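Local coordinates for transglutaminase elicitor (Phytophthora sojae, PDB 3TW5), which probably cross-links proteins by transferring glutamine acyl groups to amines such as lysine, and is an elicitor recognised by plant innate immunity, at residues L200-F205 with G319-G324; R236-Y241 with V273-S278; W279-Y284 with D296-G301; Q302-L307 with D328-L333. The protein carries 1 engineered substitution. All blocks are in the same frame, centred on the assembly; numbering follows the deposited sequence.

Contact 1 (L200-F205 with G319-G324)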
# COMPACT_ATOMS: atom_id res chain seq x y z
N LEU A 200 -8.80 11.56 -8.79
CA LEU A 200 -9.61 11.24 -7.62
C LEU A 200 -10.09 12.56 -7.03
O LEU A 200 -9.29 13.44 -6.74
CB LEU A 200 -8.74 10.50 -6.59
CG LEU A 200 -9.31 10.05 -5.25
CD1 LEU A 200 -9.96 8.69 -5.37
CD2 LEU A 200 -8.21 10.01 -4.21
N ASN A 201 -11.41 12.70 -6.88
CA ASN A 201 -12.00 13.92 -6.35
C ASN A 201 -11.51 14.21 -4.92
O ASN A 201 -11.55 13.32 -4.07
CB ASN A 201 -13.53 13.84 -6.38
CG ASN A 201 -14.19 15.21 -6.32
OD1 ASN A 201 -13.97 15.98 -5.39
ND2 ASN A 201 -15.01 15.52 -7.32
N PRO A 202 -11.02 15.44 -4.67
CA PRO A 202 -10.52 15.79 -3.34
C PRO A 202 -11.61 15.81 -2.27
O PRO A 202 -11.31 15.60 -1.09
CB PRO A 202 -9.93 17.19 -3.55
CG PRO A 202 -10.57 17.71 -4.77
CD PRO A 202 -10.83 16.53 -5.64
N ALA A 203 -12.86 16.04 -2.68
CA ALA A 203 -14.00 15.89 -1.79
C ALA A 203 -14.05 14.46 -1.28
O ALA A 203 -14.13 14.22 -0.07
CB ALA A 203 -15.30 16.25 -2.49
N TYR A 204 -13.99 13.51 -2.21
CA TYR A 204 -13.98 12.10 -1.84
C TYR A 204 -12.77 11.76 -0.97
O TYR A 204 -12.90 11.09 0.05
CB TYR A 204 -14.06 11.17 -3.07
CG TYR A 204 -13.92 9.73 -2.67
CD1 TYR A 204 -14.93 9.09 -1.95
CD2 TYR A 204 -12.76 9.02 -2.94
CE1 TYR A 204 -14.80 7.78 -1.54
CE2 TYR A 204 -12.61 7.70 -2.53
CZ TYR A 204 -13.64 7.09 -1.84
OH TYR A 204 -13.51 5.79 -1.43
N PHE A 205 -11.59 12.25 -1.36
CA PHE A 205 -10.37 12.02 -0.60
C PHE A 205 -10.54 12.40 0.88
O PHE A 205 -10.27 11.59 1.76
CB PHE A 205 -9.18 12.76 -1.22
CG PHE A 205 -7.92 12.68 -0.40
CD1 PHE A 205 -7.17 11.51 -0.35
CD2 PHE A 205 -7.47 13.79 0.31
CE1 PHE A 205 -6.01 11.44 0.41
CE2 PHE A 205 -6.31 13.72 1.07
CZ PHE A 205 -5.58 12.55 1.12
N GLY A 319 -15.14 19.48 -4.79
CA GLY A 319 -13.79 19.96 -4.50
C GLY A 319 -12.95 20.19 -5.73
O GLY A 319 -13.34 19.81 -6.84
N GLU A 320 -11.79 20.81 -5.53
CA GLU A 320 -10.81 21.05 -6.59
C GLU A 320 -9.40 21.01 -6.01
O GLU A 320 -9.15 21.58 -4.95
CB GLU A 320 -11.04 22.41 -7.26
CG GLU A 320 -12.22 22.48 -8.23
CD GLU A 320 -12.00 21.70 -9.52
OE1 GLU A 320 -10.83 21.45 -9.89
OE2 GLU A 320 -13.00 21.34 -10.17
N TRP A 321 -8.48 20.33 -6.70
CA TRP A 321 -7.08 20.30 -6.29
C TRP A 321 -6.38 21.62 -6.62
O TRP A 321 -6.63 22.22 -7.67
CB TRP A 321 -6.33 19.16 -6.98
CG TRP A 321 -6.82 17.77 -6.66
CD1 TRP A 321 -7.54 16.96 -7.48
CD2 TRP A 321 -6.61 17.04 -5.44
NE1 TRP A 321 -7.79 15.76 -6.85
CE2 TRP A 321 -7.24 15.79 -5.60
CE3 TRP A 321 -5.96 17.32 -4.24
CZ2 TRP A 321 -7.23 14.81 -4.60
CZ3 TRP A 321 -5.96 16.35 -3.24
CH2 TRP A 321 -6.59 15.12 -3.43
N VAL A 322 -5.51 22.08 -5.72
CA VAL A 322 -4.74 23.32 -5.92
C VAL A 322 -3.27 23.13 -5.55
O VAL A 322 -2.87 22.06 -5.08
CB VAL A 322 -5.33 24.53 -5.13
CG1 VAL A 322 -6.76 24.84 -5.58
CG2 VAL A 322 -5.28 24.29 -3.63
N TYR A 323 -2.46 24.18 -5.75
CA TYR A 323 -1.05 24.22 -5.34
C TYR A 323 -0.21 23.00 -5.77
O TYR A 323 0.61 22.50 -4.99
CB TYR A 323 -0.91 24.43 -3.82
CG TYR A 323 -1.06 25.86 -3.34
CD1 TYR A 323 -0.69 26.94 -4.14
CD2 TYR A 323 -1.55 26.13 -2.06
CE1 TYR A 323 -0.83 28.25 -3.69
CE2 TYR A 323 -1.69 27.44 -1.60
CZ TYR A 323 -1.33 28.49 -2.42
OH TYR A 323 -1.45 29.79 -1.97
N GLY A 324 -0.41 22.53 -6.99
CA GLY A 324 0.41 21.45 -7.52
C GLY A 324 0.07 20.06 -6.98
O GLY A 324 0.73 19.09 -7.33
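Pro-202 and Leu-200 meet the indole of Trp-321 from two directions, one over a face and the other in its plane. The proline ring slants across the indole and sets Pro-202 CB 3.6 Å from the centroid of the Trp-321 six-membered ring, almost on its normal, a CH-pi contact. At the edge, Trp-321 NE1 donates to Leu-200 O over 2.8 Å; the approach nearly follows the carbonyl bond, although the N-H is bent (141°). With its CG trans to the carbonyl carbon (chi1 -62°), Trp-321 swings its indole from strand 316-321 toward the first turn of helix 202-215. That turn begins at Asn-201, the N-cap, whose OD1 takes the N-H of Ala-203 on a lone pair at 2.9 Å. Phe-205 reaches the far corner of the indole, Phe-205 CD2 lying 4.1 Å from Trp-321 CH2 with the planes 51° apart. On the strand backbone, Pro-202 CG rests 3.4 Å from Glu-320 N. His-329 stacks on the indole face turned from the proline. Pro-202 and His-329 thus sandwich the indole, and the bond to Leu-200 O satisfies its N-H, so that faces and edge together would limit its rotation.

Contact 2 (R236-Y241 with V273-S278)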
# COMPACT_ATOMS: atom_id res chain seq x y z
N ARG A 236 -1.14 5.02 7.59
CA ARG A 236 -1.08 5.04 9.05
C ARG A 236 -1.98 6.11 9.64
O ARG A 236 -2.58 5.91 10.71
CB ARG A 236 0.36 5.24 9.53
CG ARG A 236 0.54 5.05 11.03
CD ARG A 236 1.94 5.42 11.46
NE ARG A 236 2.11 5.29 12.91
CZ ARG A 236 3.26 5.46 13.55
NH1 ARG A 236 4.37 5.77 12.88
NH2 ARG A 236 3.32 5.33 14.87
N GLY A 237 -2.09 7.25 8.97
CA GLY A 237 -2.87 8.37 9.49
C GLY A 237 -3.17 9.50 8.54
O GLY A 237 -2.57 9.63 7.48
N PHE A 238 -4.11 10.34 8.96
CA PHE A 238 -4.55 11.50 8.20
C PHE A 238 -4.79 12.66 9.16
O PHE A 238 -5.54 12.53 10.13
CB PHE A 238 -5.84 11.16 7.44
CG PHE A 238 -6.54 12.35 6.84
CD1 PHE A 238 -6.11 12.90 5.64
CD2 PHE A 238 -7.66 12.89 7.46
CE1 PHE A 238 -6.77 13.99 5.08
CE2 PHE A 238 -8.33 13.98 6.91
CZ PHE A 238 -7.88 14.53 5.71
N LYS A 239 -4.13 13.79 8.90
CA LYS A 239 -4.29 14.98 9.73
C LYS A 239 -4.57 16.23 8.90
O LYS A 239 -3.90 16.49 7.90
CB LYS A 239 -3.06 15.20 10.62
CG LYS A 239 -3.27 16.25 11.70
CD LYS A 239 -2.04 16.45 12.56
CE LYS A 239 -2.34 17.44 13.68
NZ LYS A 239 -1.24 17.52 14.68
N VAL A 240 -5.58 16.99 9.33
CA VAL A 240 -5.91 18.28 8.72
C VAL A 240 -5.08 19.36 9.41
O VAL A 240 -5.18 19.54 10.63
CB VAL A 240 -7.42 18.60 8.84
CG1 VAL A 240 -7.74 19.93 8.18
CG2 VAL A 240 -8.25 17.48 8.22
N TYR A 241 -4.27 20.07 8.63
CA TYR A 241 -3.38 21.09 9.16
C TYR A 241 -3.97 22.50 9.09
O TYR A 241 -3.59 23.37 9.87
CB TYR A 241 -2.03 21.04 8.43
CG TYR A 241 -1.07 20.01 8.97
CD1 TYR A 241 -1.30 18.64 8.80
CD2 TYR A 241 0.08 20.40 9.65
CE1 TYR A 241 -0.41 17.69 9.29
CE2 TYR A 241 0.98 19.45 10.15
CZ TYR A 241 0.73 18.11 9.97
OH TYR A 241 1.61 17.18 10.46
N VAL A 273 -8.33 23.69 2.28
CA VAL A 273 -7.83 22.69 3.21
C VAL A 273 -6.41 22.28 2.85
O VAL A 273 -6.10 22.05 1.69
CB VAL A 273 -8.75 21.44 3.28
CG1 VAL A 273 -8.22 20.41 4.27
CG2 VAL A 273 -10.18 21.83 3.64
N LYS A 274 -5.56 22.24 3.87
CA LYS A 274 -4.24 21.64 3.77
C LYS A 274 -4.20 20.49 4.76
O LYS A 274 -4.40 20.69 5.96
CB LYS A 274 -3.15 22.67 4.08
CG LYS A 274 -1.76 22.08 4.25
CD LYS A 274 -0.76 23.17 4.62
CE LYS A 274 0.55 22.58 5.10
NZ LYS A 274 1.56 23.63 5.35
N SER A 275 -3.97 19.29 4.24
CA SER A 275 -3.95 18.07 5.06
C SER A 275 -2.79 17.17 4.67
O SER A 275 -2.26 17.29 3.57
CB SER A 275 -5.28 17.32 4.93
OG SER A 275 -5.54 16.97 3.59
N ARG A 276 -2.41 16.29 5.58
CA ARG A 276 -1.30 15.37 5.34
C ARG A 276 -1.72 13.92 5.52
O ARG A 276 -2.33 13.55 6.53
CB ARG A 276 -0.11 15.71 6.24
CG ARG A 276 0.86 14.56 6.51
CD ARG A 276 2.09 15.03 7.25
NE ARG A 276 3.15 15.40 6.31
CZ ARG A 276 4.27 14.71 6.14
NH1 ARG A 276 4.51 13.62 6.86
NH2 ARG A 276 5.17 15.13 5.26
N LEU A 277 -1.40 13.11 4.51
CA LEU A 277 -1.58 11.67 4.58
C LEU A 277 -0.27 11.03 5.00
O LEU A 277 0.80 11.44 4.54
CB LEU A 277 -2.03 11.13 3.22
CG LEU A 277 -2.61 9.72 3.14
CD1 LEU A 277 -3.91 9.61 3.92
CD2 LEU A 277 -2.82 9.31 1.69
N SER A 278 -0.34 10.04 5.88
CA SER A 278 0.86 9.38 6.39
C SER A 278 0.82 7.88 6.12
O SER A 278 -0.13 7.20 6.50
CB SER A 278 1.03 9.65 7.89
OG SER A 278 0.94 11.03 8.17
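Phe-238 carries its CG trans to the backbone N (chi1 168°), which leans the ring off the sheet and forward toward Ser-275, whose OG sits between its own N and carbonyl carbon (chi1 58°). Phe-238 CE1 thus comes within 3.6 Å of Ser-275 OG, and the hydroxyl is hydrogen-bonded to Tyr-306 OH on the next strand. Beyond them on this face, Val-240 CG1 meets Val-273 CG1 at 4.0 Å, and helix 202-215 packs over the row, with His-206 edge-to-face to Phe-238. The backbones beneath form an antiparallel pair of strands, 232-246 beside 269-280, inside the main sheet of the enzyme. Lys-239 and Arg-276 are a hydrogen-bonded pair joined in both directions: Lys-239 N reaches Arg-276 O at 3.0 Å, and Arg-276 N reaches Lys-239 O at 2.8 Å. Where Arg-236 and Gly-237 both face Ser-278 the register is broken by a classic beta bulge; Ser-278 O accepts from Arg-236 N at 2.6 Å and from Gly-237 N at 3.2 Å. The long extended chain of Arg-236 leads away from this pairing, and its NH1 bonds Thr-299 OG1. On the other face of the sheet, Tyr-241 and Arg-276 run side by side in the same direction, Tyr-241 CE1 touching Arg-276 CB at 3.6 Å, while the phenol and guanidinium planes stand 68° apart. Tyr-303 adds an edge-to-face ring contact to Tyr-241 and a cation-pi contact to Arg-276.

Contact 3 (W279-Y284 with D296-G301)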
# COMPACT_ATOMS: atom_id res chain seq x y z
N TRP A 279 1.86 7.38 5.46
CA TRP A 279 1.92 5.97 5.11
C TRP A 279 3.26 5.33 5.45
O TRP A 279 4.25 6.03 5.69
CB TRP A 279 1.61 5.76 3.63
CG TRP A 279 2.57 6.43 2.70
CD1 TRP A 279 3.75 5.92 2.25
CD2 TRP A 279 2.43 7.72 2.10
NE1 TRP A 279 4.36 6.82 1.40
CE2 TRP A 279 3.57 7.93 1.29
CE3 TRP A 279 1.45 8.72 2.16
CZ2 TRP A 279 3.76 9.10 0.55
CZ3 TRP A 279 1.64 9.88 1.43
CH2 TRP A 279 2.79 10.06 0.63
N ILE A 280 3.28 4.00 5.44
CA ILE A 280 4.47 3.23 5.76
C ILE A 280 5.22 2.91 4.47
O ILE A 280 4.60 2.59 3.46
CB ILE A 280 4.09 1.91 6.47
CG1 ILE A 280 3.04 2.15 7.56
CG2 ILE A 280 5.32 1.21 7.03
CD1 ILE A 280 3.44 3.13 8.67
N TYR A 281 6.55 3.00 4.50
CA TYR A 281 7.36 2.65 3.33
C TYR A 281 8.26 1.42 3.54
O TYR A 281 8.43 0.95 4.67
CB TYR A 281 8.11 3.86 2.75
CG TYR A 281 9.24 4.42 3.59
CD1 TYR A 281 10.57 4.05 3.34
CD2 TYR A 281 8.99 5.33 4.61
CE1 TYR A 281 11.62 4.57 4.09
CE2 TYR A 281 10.04 5.86 5.38
CZ TYR A 281 11.35 5.48 5.11
OH TYR A 281 12.38 5.99 5.86
N GLU A 282 8.84 0.93 2.45
CA GLU A 282 9.57 -0.34 2.42
C GLU A 282 10.91 -0.33 3.16
O GLU A 282 11.63 0.67 3.15
CB GLU A 282 9.80 -0.78 0.97
CG GLU A 282 8.52 -1.15 0.20
CD GLU A 282 7.78 0.05 -0.39
OE1 GLU A 282 8.22 1.21 -0.20
OE2 GLU A 282 6.74 -0.16 -1.05
N THR A 283 11.22 -1.46 3.80
CA THR A 283 12.51 -1.67 4.47
C THR A 283 12.79 -3.16 4.70
O THR A 283 11.86 -3.96 4.82
CB THR A 283 12.60 -0.92 5.83
OG1 THR A 283 13.91 -1.12 6.40
CG2 THR A 283 11.54 -1.41 6.81
N TYR A 284 14.07 -3.52 4.76
CA TYR A 284 14.47 -4.89 5.05
C TYR A 284 14.91 -5.08 6.50
O TYR A 284 15.47 -6.12 6.86
CB TYR A 284 15.57 -5.34 4.08
CG TYR A 284 15.12 -5.45 2.64
CD1 TYR A 284 14.74 -6.67 2.10
CD2 TYR A 284 15.10 -4.32 1.81
CE1 TYR A 284 14.35 -6.77 0.77
CE2 TYR A 284 14.70 -4.42 0.48
CZ TYR A 284 14.33 -5.64 -0.03
OH TYR A 284 13.93 -5.74 -1.35
N ASP A 296 8.20 4.42 13.42
CA ASP A 296 8.26 5.85 13.12
C ASP A 296 9.32 6.19 12.08
O ASP A 296 9.14 7.11 11.28
CB ASP A 296 8.48 6.66 14.40
CG ASP A 296 7.25 6.69 15.30
OD1 ASP A 296 6.69 7.79 15.51
OD2 ASP A 296 6.83 5.61 15.79
N LYS A 297 10.43 5.45 12.09
CA LYS A 297 11.51 5.62 11.11
C LYS A 297 11.04 5.34 9.69
O LYS A 297 11.60 5.88 8.72
CB LYS A 297 12.69 4.70 11.43
CG LYS A 297 13.43 5.03 12.72
CD LYS A 297 14.48 3.97 13.06
CE LYS A 297 14.99 4.13 14.49
NZ LYS A 297 15.88 3.01 14.89
N PHE A 298 10.01 4.52 9.57
CA PHE A 298 9.51 4.07 8.27
C PHE A 298 8.11 4.61 7.97
O PHE A 298 7.38 4.06 7.14
CB PHE A 298 9.57 2.55 8.18
CG PHE A 298 10.89 1.98 8.61
CD1 PHE A 298 12.03 2.16 7.84
CD2 PHE A 298 11.00 1.28 9.81
CE1 PHE A 298 13.26 1.64 8.24
CE2 PHE A 298 12.22 0.75 10.22
CZ PHE A 298 13.36 0.94 9.43
N THR A 299 7.76 5.70 8.65
CA THR A 299 6.54 6.44 8.36
C THR A 299 6.90 7.73 7.62
O THR A 299 7.70 8.54 8.09
CB THR A 299 5.76 6.77 9.64
OG1 THR A 299 5.61 5.57 10.43
CG2 THR A 299 4.38 7.32 9.31
N THR A 300 6.30 7.91 6.44
CA THR A 300 6.49 9.12 5.65
C THR A 300 5.12 9.73 5.31
O THR A 300 4.09 9.23 5.76
CB THR A 300 7.33 8.85 4.37
OG1 THR A 300 7.51 10.06 3.63
CG2 THR A 300 6.66 7.81 3.48
N GLY A 301 5.11 10.82 4.54
CA GLY A 301 3.85 11.46 4.20
C GLY A 301 3.95 12.54 3.14
O GLY A 301 5.02 12.80 2.59
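Lys-297 and Phe-298 lead the segment 296-301 in toward Tyr-281 and Thr-283. Lys-297 CB lies over one face of the Phe-298 ring, and the opposite face takes the methyl of Thr-283, whose CG2 is 3.7 Å from the ring centroid and 8° off the normal, a well-centred CH-pi contact. Phe-298 also turns its CB and backbone against the face of Tyr-281, with Phe-298 CA 3.4 Å from Tyr-281 CE2. Its carbonyl is gripped in turn by the other segment: Tyr-281 N donates to Phe-298 O at 3.0 Å along a nearly straight N-H (164°). Thr-299 follows on the same face of the sheet as Ile-280, a non-hydrogen-bonded pair in which Ile-280 CD1 comes to 3.7 Å from Thr-299 OG1, itself hydrogen-bonded to Arg-236 NH1 and Ile-295 O. Thr-300 is paired with Trp-279 by two backbone hydrogen bonds, Thr-300 N to Trp-279 O and Trp-279 N to Thr-300 O, each 2.9 Å. With OG1 trans to the backbone N (chi1 -179°), its methyl CG2 is directed between two aromatic groups, 3.6 Å from Tyr-281 CD2 and close also to the pyrrole part of Trp-279. Gly-301 finally places its CA over the six-membered ring of that indole, toward the rim. This is one end of an antiparallel pairing of neighbouring strands, where 269-280 finishes and 299-310 begins, joined by a connection that holds helix 289-292.

Contact 4 (Q302-L307 with D328-L333)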
# COMPACT_ATOMS: atom_id res chain seq x y z
N GLN A 302 2.82 13.17 2.85
CA GLN A 302 2.74 14.23 1.86
C GLN A 302 1.60 15.18 2.17
O GLN A 302 0.54 14.76 2.64
CB GLN A 302 2.55 13.64 0.46
CG GLN A 302 2.75 14.63 -0.67
CD GLN A 302 3.01 13.95 -2.00
OE1 GLN A 302 2.14 13.26 -2.54
NE2 GLN A 302 4.21 14.15 -2.53
N TYR A 303 1.82 16.47 1.92
CA TYR A 303 0.76 17.45 2.07
C TYR A 303 -0.09 17.51 0.81
O TYR A 303 0.39 17.26 -0.30
CB TYR A 303 1.34 18.84 2.38
CG TYR A 303 1.92 18.97 3.77
CD1 TYR A 303 1.10 19.09 4.88
CD2 TYR A 303 3.30 18.96 3.96
CE1 TYR A 303 1.63 19.22 6.16
CE2 TYR A 303 3.85 19.08 5.23
CZ TYR A 303 3.01 19.21 6.33
OH TYR A 303 3.56 19.32 7.59
N TYR A 304 -1.37 17.80 1.00
CA TYR A 304 -2.31 17.98 -0.10
C TYR A 304 -3.12 19.24 0.13
O TYR A 304 -3.56 19.52 1.24
CB TYR A 304 -3.22 16.76 -0.25
CG TYR A 304 -2.47 15.48 -0.53
CD1 TYR A 304 -1.87 15.26 -1.77
CD2 TYR A 304 -2.34 14.50 0.45
CE1 TYR A 304 -1.17 14.09 -2.04
CE2 TYR A 304 -1.64 13.32 0.19
CZ TYR A 304 -1.06 13.12 -1.05
OH TYR A 304 -0.37 11.96 -1.31
N TYR A 305 -3.30 19.99 -0.95
CA TYR A 305 -3.96 21.29 -0.90
C TYR A 305 -5.16 21.25 -1.83
O TYR A 305 -5.03 20.91 -3.01
CB TYR A 305 -2.99 22.40 -1.30
CG TYR A 305 -1.60 22.24 -0.71
CD1 TYR A 305 -1.28 22.81 0.52
CD2 TYR A 305 -0.62 21.50 -1.38
CE1 TYR A 305 -0.01 22.65 1.07
CE2 TYR A 305 0.65 21.34 -0.84
CZ TYR A 305 0.95 21.92 0.38
OH TYR A 305 2.21 21.76 0.91
N TYR A 306 -6.33 21.60 -1.30
CA TYR A 306 -7.55 21.56 -2.07
C TYR A 306 -8.63 22.50 -1.55
O TYR A 306 -8.66 22.82 -0.36
CB TYR A 306 -8.09 20.12 -2.17
CG TYR A 306 -8.11 19.34 -0.87
CD1 TYR A 306 -7.01 18.58 -0.47
CD2 TYR A 306 -9.24 19.34 -0.05
CE1 TYR A 306 -7.02 17.86 0.72
CE2 TYR A 306 -9.27 18.62 1.14
CZ TYR A 306 -8.16 17.88 1.52
OH TYR A 306 -8.18 17.17 2.70
N LEU A 307 -9.49 22.94 -2.45
CA LEU A 307 -10.69 23.68 -2.09
C LEU A 307 -11.83 22.69 -1.97
O LEU A 307 -12.08 21.92 -2.90
CB LEU A 307 -11.04 24.72 -3.17
CG LEU A 307 -10.15 25.94 -3.41
CD1 LEU A 307 -10.58 26.64 -4.69
CD2 LEU A 307 -10.19 26.90 -2.23
N ASP A 328 -0.09 15.81 -8.32
CA ASP A 328 0.47 14.99 -7.26
C ASP A 328 -0.55 14.65 -6.17
O ASP A 328 -0.52 15.21 -5.07
CB ASP A 328 1.71 15.67 -6.67
CG ASP A 328 2.49 14.77 -5.73
OD1 ASP A 328 2.34 13.53 -5.81
OD2 ASP A 328 3.27 15.31 -4.92
N HIS A 329 -1.44 13.72 -6.49
CA HIS A 329 -2.46 13.25 -5.56
C HIS A 329 -2.76 11.77 -5.80
O HIS A 329 -2.61 11.29 -6.93
CB HIS A 329 -3.74 14.10 -5.68
CG HIS A 329 -4.44 13.97 -7.00
ND1 HIS A 329 -5.44 13.05 -7.22
CD2 HIS A 329 -4.29 14.65 -8.16
CE1 HIS A 329 -5.88 13.17 -8.46
NE2 HIS A 329 -5.20 14.13 -9.05
N PRO A 330 -3.18 11.03 -4.75
CA PRO A 330 -3.43 9.59 -4.86
C PRO A 330 -4.41 9.23 -5.98
O PRO A 330 -5.44 9.88 -6.14
CB PRO A 330 -4.04 9.24 -3.50
CG PRO A 330 -3.49 10.25 -2.58
CD PRO A 330 -3.42 11.51 -3.38
N ASP A 331 -4.06 8.19 -6.75
CA ASP A 331 -4.89 7.73 -7.86
C ASP A 331 -6.12 6.96 -7.39
O ASP A 331 -7.21 7.13 -7.94
CB ASP A 331 -4.07 6.88 -8.84
CG ASP A 331 -3.30 7.72 -9.86
OD1 ASP A 331 -3.83 8.76 -10.31
OD2 ASP A 331 -2.17 7.33 -10.22
N PHE A 332 -5.94 6.13 -6.37
CA PHE A 332 -7.02 5.31 -5.83
C PHE A 332 -6.84 4.96 -4.35
O PHE A 332 -5.73 5.03 -3.82
CB PHE A 332 -7.21 4.03 -6.66
CG PHE A 332 -5.92 3.29 -6.94
CD1 PHE A 332 -5.32 2.52 -5.96
CD2 PHE A 332 -5.33 3.36 -8.20
CE1 PHE A 332 -4.13 1.83 -6.22
CE2 PHE A 332 -4.15 2.68 -8.47
CZ PHE A 332 -3.55 1.91 -7.48
N LEU A 333 -7.94 4.59 -3.71
CA LEU A 333 -7.95 4.12 -2.32
C LEU A 333 -8.68 2.78 -2.27
O LEU A 333 -9.76 2.64 -2.84
CB LEU A 333 -8.70 5.12 -1.43
CG LEU A 333 -8.04 6.35 -0.79
CD1 LEU A 333 -7.36 7.27 -1.79
CD2 LEU A 333 -9.09 7.13 -0.01
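Tyr-304 points its ring at the loop 328-333, which meets it mainly along one edge: Asp-328 O lies near the ring plane, 3.3 Å from Tyr-304 CE1. The setting is an inner strand of an antiparallel sheet, 299-310, bordered by strands 269-280 and 316-321, against which an irregular connection folds on its way to strand 333-336. Because the backbone of 302-307 is bonded to those two neighbours, through Leu-277 and Ser-275 on one and Glu-320 on the other among others, it is side chains that meet the loop: Tyr-304 and Gln-302 against loop backbone, Pro-330 and Asp-328. Pro-330 comes in obliquely at the same corner of the phenol, its CD 3.7 Å from Tyr-304 CE1 and equally far from Tyr-304 OH. Phe-205 of helix 202-215 adds an edge-to-face contact with the tyrosine. The second pair of flat groups is the amide of Gln-302 and the carboxylate of Asp-328, which approach from opposite directions with planes almost perpendicular (89°). Gln-302 holds its CG trans to the backbone N (chi1 -168°) and runs extended from there, while Trp-279 packs beside its aliphatic part. Although Gln-302 NE2 is 2.8 Å from Asp-328 OD2, the angle is poor for a hydrogen bond, and which way round the amide sits is uncertain at this resolution. Tyr-304 has its CG opposite the carbonyl carbon (chi1 -60°), which brings the phenol across to Pro-330. Within the loop, His-329 turns its ring from the strand and ND1 makes a weak hydrogen bond of 3.3 Å to Pro-330 O.

How the contacts relate
From the N terminus, contact 1 opens first, at the start of helix 202-215, and closes late, at 319-324. Between these ends contact 2 joins 236-241 to 273-278, and contact 3 follows in series, joining 279-284 to 296-301, so both lie wholly within the span of contact 1. Contact 4 begins at 302-307, also within that span, but closes only at 328-333, past its end; contacts 1 and 4 therefore cross. Contacts 2 and 3 share strand 269-280, and contacts 3 and 4 share strand 299-310, which is bonded onward to strand 316-321 of contact 1. Together they tie neighbouring strands of one sheet to the helix and the loop packed against it.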